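Local coordinates for protein ATP synthase subunit s, mitochondrial (Bos taurus, PDB 3E4G) that regulates mitochondrial ATP synthase, is needed for its proton conduction, and supports energy-driven ATP synthesis by blocking a proton leak, at residues H41-Q44 / R45-D49; G131-A134 / L135-F138. The protein carries 1 engineered substitution. All coordinates share one frame; numbering follows the deposited sequence. Where two conformers were deposited one is given.

Interaction 1: H41-Q44 / R45-D49; sequences HGQQ and RWQKD
Gln-43 and Gln-47 bring their side-chain amides together at the protein surface, and one water sits between them. The water donates to OE1 of Gln-43 at 2.9 Å. This leg is tentative, because Gln-43 has two conformers and the bond holds for the one described. The water also donates to the backbone O of Arg-45, at 2.8 Å. Its third bond is accepted from NE2 of Gln-47, again at 2.9 Å. The two amide planes are turned 28° from each other. In this conformer OE1 of Gln-43 is 3.4 Å from NE2 of Gln-47.

The torsions explain the meeting. Gln-43 runs out extended beyond CG, whereas Gln-47 folds back at its second torsion (chi2 -60°), and this bend turns its amide toward Gln-43. Gln-47 forms the packed side of the contact. It is buried, touches Tyr-40, Leu-53 and Pro-54, and is tied to Val-38 by backbone hydrogen bonding.

The other side is loose. Gln-44 and Arg-45 are exposed, and both side chains set off away from the facing segment, although each CB touches the neighbouring backbone. Across this side the indole of Trp-46 comes no closer than CD1 to O of Gln-44, at 4.0 Å. Trp-46 packs instead on strands 37-40 and 63-69, against Met-37, Arg-39 and Ala-65. Its side chain is about 9 Å from the bound magnesium ion, too far to be a ligand.

The arrangement is a water-bridged, irregular loop that leaves strand 37-40 within the first leucine-rich repeat.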
loop_
_atom_site.group_PDB
_atom_site.type_symbol
_atom_site.label_atom_id
_atom_site.label_comp_id
_atom_site.label_asym_id
_atom_site.label_seq_id
_atom_site.Cartn_x
_atom_site.Cartn_y
_atom_site.Cartn_z
ATOM N N HIS A 41 -10.527 -4.737 -9.997
ATOM C CA HIS A 41 -11.311 -3.977 -10.986
ATOM C C HIS A 41 -12.481 -4.838 -11.436
ATOM O O HIS A 41 -12.356 -6.001 -11.759
ATOM C CB HIS A 41 -10.438 -3.644 -12.192
ATOM C CG HIS A 41 -9.570 -2.482 -11.958
ATOM N ND1 HIS A 41 -10.016 -1.196 -12.126
ATOM C CD2 HIS A 41 -8.258 -2.413 -11.513
ATOM C CE1 HIS A 41 -9.029 -0.389 -11.804
ATOM N NE2 HIS A 41 -7.955 -1.089 -11.397
ATOM N N GLY A 42 -13.649 -4.149 -11.490
ATOM C CA GLY A 42 -14.891 -4.779 -11.975
ATOM C C GLY A 42 -15.638 -5.556 -10.953
ATOM O O GLY A 42 -16.715 -6.085 -11.266
ATOM N N GLN A 43 -15.137 -5.652 -9.706
ATOM C CA GLN A 43 -15.830 -6.398 -8.672
ATOM C C GLN A 43 -16.161 -5.487 -7.503
ATOM O O GLN A 43 -15.371 -4.648 -7.059
ATOM C CB GLN A 43 -15.007 -7.579 -8.200
ATOM C CG GLN A 43 -14.664 -8.493 -9.359
ATOM C CD GLN A 43 -14.204 -9.827 -8.894
ATOM O OE1 GLN A 43 -13.579 -10.001 -7.849
ATOM N NE2 GLN A 43 -14.588 -10.843 -9.671
ATOM N N GLN A 44 -17.382 -5.710 -6.988
ATOM C CA GLN A 44 -17.818 -5.004 -5.806
ATOM C C GLN A 44 -17.284 -5.636 -4.498
ATOM O O GLN A 44 -17.016 -4.893 -3.519
ATOM C CB GLN A 44 -19.313 -4.914 -5.791
ATOM C CG GLN A 44 -19.749 -3.936 -4.763
ATOM C CD GLN A 44 -21.134 -3.655 -4.529
ATOM O OE1 GLN A 44 -21.940 -4.579 -5.058
ATOM N NE2 GLN A 44 -21.412 -2.688 -3.780
ATOM N N ARG A 45 -17.187 -6.925 -4.469
ATOM C CA ARG A 45 -16.802 -7.611 -3.246
ATOM C C ARG A 45 -15.273 -7.678 -3.128
ATOM O O ARG A 45 -14.543 -7.732 -4.095
ATOM C CB ARG A 45 -17.344 -9.036 -3.275
ATOM C CG ARG A 45 -16.513 -9.951 -4.273
ATOM C CD ARG A 45 -17.081 -11.377 -4.336
ATOM N NE ARG A 45 -16.175 -12.198 -3.552
ATOM C CZ ARG A 45 -15.755 -11.826 -2.326
ATOM N NH1 ARG A 45 -16.166 -10.728 -1.708
ATOM N NH2 ARG A 45 -14.984 -12.546 -1.679
ATOM N N TRP A 46 -14.855 -7.643 -1.856
ATOM C CA TRP A 46 -13.439 -7.780 -1.493
ATOM C C TRP A 46 -13.013 -9.213 -1.323
ATOM O O TRP A 46 -13.773 -10.074 -0.870
ATOM C CB TRP A 46 -13.188 -6.994 -0.204
ATOM C CG TRP A 46 -13.199 -5.526 -0.385
ATOM C CD1 TRP A 46 -14.250 -4.703 -0.660
ATOM C CD2 TRP A 46 -12.032 -4.707 -0.412
ATOM N NE1 TRP A 46 -13.827 -3.407 -0.843
ATOM C CE2 TRP A 46 -12.432 -3.398 -0.689
ATOM C CE3 TRP A 46 -10.650 -4.979 -0.267
ATOM C CZ2 TRP A 46 -11.515 -2.332 -0.808
ATOM C CZ3 TRP A 46 -9.736 -3.932 -0.389
ATOM C CH2 TRP A 46 -10.159 -2.672 -0.644
ATOM N N GLN A 47 -11.730 -9.444 -1.641
ATOM C CA GLN A 47 -11.034 -10.685 -1.305
ATOM C C GLN A 47 -10.498 -10.554 0.134
ATOM O O GLN A 47 -9.638 -9.708 0.414
ATOM C CB GLN A 47 -9.856 -10.905 -2.233
ATOM C CG GLN A 47 -10.196 -10.770 -3.712
ATOM C CD GLN A 47 -11.231 -11.739 -4.212
ATOM O OE1 GLN A 47 -11.214 -12.963 -3.778
ATOM N NE2 GLN A 47 -12.114 -11.262 -5.090
ATOM N N LYS A 48 -11.027 -11.376 1.001
ATOM C CA LYS A 48 -10.553 -11.325 2.414
ATOM C C LYS A 48 -10.093 -12.598 2.935
ATOM O O LYS A 48 -9.345 -12.540 3.949
ATOM C CB LYS A 48 -11.419 -10.577 3.347
ATOM C CG LYS A 48 -12.659 -11.320 3.422
ATOM C CD LYS A 48 -13.705 -10.313 4.270
ATOM C CE LYS A 48 -15.045 -10.928 4.536
ATOM N NZ LYS A 48 -15.764 -11.381 3.354
ATOM N N ASP A 49 -10.367 -13.743 2.320
ATOM C CA ASP A 49 -9.876 -15.081 2.743
ATOM C C ASP A 49 -8.940 -15.623 1.668
ATOM O O ASP A 49 -9.344 -15.831 0.489
ATOM C CB ASP A 49 -11.041 -16.053 2.942
ATOM C CG ASP A 49 -10.550 -17.560 3.264
ATOM O OD1 ASP A 49 -9.399 -17.965 3.122
ATOM O OD2 ASP A 49 -11.458 -18.290 3.737
HETATM O O HOH W 1 -12.423 -8.434 -5.758
#

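Interaction 2: G131-A134 / L135-F138; sequences GIIA and LHHF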
loop_
_atom_site.group_PDB
_atom_site.type_symbol
_atom_site.label_atom_id
_atom_site.label_comp_id
_atom_site.label_asym_id
_atom_site.label_seq_id
_atom_site.Cartn_x
_atom_site.Cartn_y
_atom_site.Cartn_z
ATOM N N GLY A 131 8.253 9.942 5.524
ATOM C CA GLY A 131 7.518 8.988 4.731
ATOM C C GLY A 131 6.341 9.628 4.004
ATOM O O GLY A 131 6.030 9.284 2.871
ATOM N N ILE A 132 5.674 10.539 4.701
ATOM C CA ILE A 132 4.534 11.232 4.062
ATOM C C ILE A 132 4.999 12.040 2.891
ATOM O O ILE A 132 4.376 12.048 1.816
ATOM C CB ILE A 132 3.765 12.079 5.116
ATOM C CG1 ILE A 132 3.181 11.219 6.254
ATOM C CG2 ILE A 132 2.683 12.933 4.418
ATOM C CD1 ILE A 132 2.341 10.070 5.798
ATOM N N ILE A 133 6.070 12.810 3.045
ATOM C CA ILE A 133 6.480 13.706 1.995
ATOM C C ILE A 133 6.908 12.908 0.722
ATOM O O ILE A 133 6.679 13.399 -0.364
ATOM C CB ILE A 133 7.626 14.646 2.533
ATOM C CG1 ILE A 133 7.072 15.634 3.518
ATOM C CG2 ILE A 133 8.330 15.380 1.390
ATOM C CD1 ILE A 133 6.337 16.809 2.795
ATOM N N ALA A 134 7.388 11.675 0.896
ATOM C CA ALA A 134 7.703 10.835 -0.217
ATOM C C ALA A 134 6.502 10.603 -1.198
ATOM O O ALA A 134 6.671 10.364 -2.389
ATOM C CB ALA A 134 8.286 9.539 0.256
ATOM N N LEU A 135 5.291 10.675 -0.632
ATOM C CA LEU A 135 4.073 10.441 -1.437
ATOM C C LEU A 135 3.836 11.482 -2.500
ATOM O O LEU A 135 2.959 11.280 -3.366
ATOM C CB LEU A 135 2.852 10.302 -0.532
ATOM C CG LEU A 135 3.017 9.227 0.559
ATOM C CD1 LEU A 135 1.788 9.316 1.517
ATOM C CD2 LEU A 135 3.235 7.795 -0.081
ATOM N N HIS A 136 4.598 12.579 -2.471
ATOM C CA HIS A 136 4.439 13.589 -3.549
ATOM C C HIS A 136 4.751 12.996 -4.931
ATOM O O HIS A 136 4.260 13.542 -5.941
ATOM C CB HIS A 136 5.288 14.823 -3.285
ATOM C CG HIS A 136 6.693 14.686 -3.607
ATOM N ND1 HIS A 136 7.656 14.183 -2.767
ATOM C CD2 HIS A 136 7.333 15.123 -4.712
ATOM C CE1 HIS A 136 8.835 14.248 -3.398
ATOM N NE2 HIS A 136 8.656 14.780 -4.599
ATOM N N HIS A 137 5.456 11.890 -5.008
ATOM C CA HIS A 137 5.712 11.270 -6.328
ATOM C C HIS A 137 4.450 10.660 -6.912
ATOM O O HIS A 137 4.452 10.334 -8.123
ATOM C CB HIS A 137 6.775 10.187 -6.226
ATOM C CG HIS A 137 8.109 10.762 -5.912
ATOM N ND1 HIS A 137 8.843 11.614 -6.778
ATOM C CD2 HIS A 137 8.828 10.637 -4.816
ATOM C CE1 HIS A 137 9.916 12.015 -6.152
ATOM N NE2 HIS A 137 10.015 11.347 -5.014
ATOM N N PHE A 138 3.390 10.452 -6.136
ATOM C CA PHE A 138 2.089 9.996 -6.653
ATOM C C PHE A 138 1.392 11.181 -7.257
ATOM O O PHE A 138 0.507 11.819 -6.693
ATOM C CB PHE A 138 1.288 9.294 -5.558
ATOM C CG PHE A 138 1.834 7.991 -5.106
ATOM C CD1 PHE A 138 2.820 7.261 -5.782
ATOM C CD2 PHE A 138 1.269 7.364 -3.963
ATOM C CE1 PHE A 138 3.184 6.017 -5.381
ATOM C CE2 PHE A 138 1.688 6.116 -3.553
ATOM C CZ PHE A 138 2.645 5.440 -4.256
#
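His-136 turns its imidazole back onto the carbonyl of Ile-133. ND1 donates to O of Ile-133 at 2.7 Å, with an N-H...O angle of 160°. The oxygen lies in the plane of the ring, only 2° out of it. The backbone N of His-136 donates to the same oxygen at 3.1 Å. The two donors arrive from opposite faces of the carbonyl plane, so one residue grips this oxygen twice. CG of His-136 stands between its own backbone N and carbonyl carbon (chi1 79°), and this rotation brings ND1 over the preceding turn.

Two more backbone bonds continue the chain of turns. N of Leu-135 donates to O of Ile-132 at 3.0 Å, and N of His-137 donates to O of Ala-134 at 3.3 Å. NE2 of His-136 lies 3.4 Å above one face of the His-137 ring, offset toward the rim. A leucine in place of His-136 would probably leave O of Ile-133 without its second donor, with only the backbone N of that residue still bonding to it here.

On the apolar side, Leu-135 packs its CB against O of Ile-132 at 3.3 Å. CD1 of Ile-132 meets CD1 of Leu-135 at 4.4 Å. Outward, both lean on Ile-121 of strand 118-122, and Leu-135 also touches Met-119. Ile-132 reaches Ile-158 and Phe-162 of helix 155-165, where His-136 touches Ser-165. On another flank, Ala-134 and His-137 meet Ser-107 of helix 100-107.

Bonds from residue i+3 back to residue i mark a helix tightening into a 3-10 turn, here the turn that follows the helix in the fourth leucine-rich repeat.

How the interactions relate
Following the chain from the N terminus, interaction 1 comes first. It shapes the loop that leaves strand 37-40 and lies before strand 63-69, in the first leucine-rich repeat. Strands 63-69, 89-93 and 118-122 follow, with helices 100-107 and 110-115 between the last two. Interaction 2 then lies where helix 129-134 runs into the loop before strand 143-147, in the fourth repeat. The two contacts are in series and neither nest nor cross. The centres of interactions 1 and 2 are about 27 Å apart, on opposite sides of the chain's centre. Interaction 1 belongs to the edge-strand end of the sheet, and interaction 2 joins helices to strand 118-122.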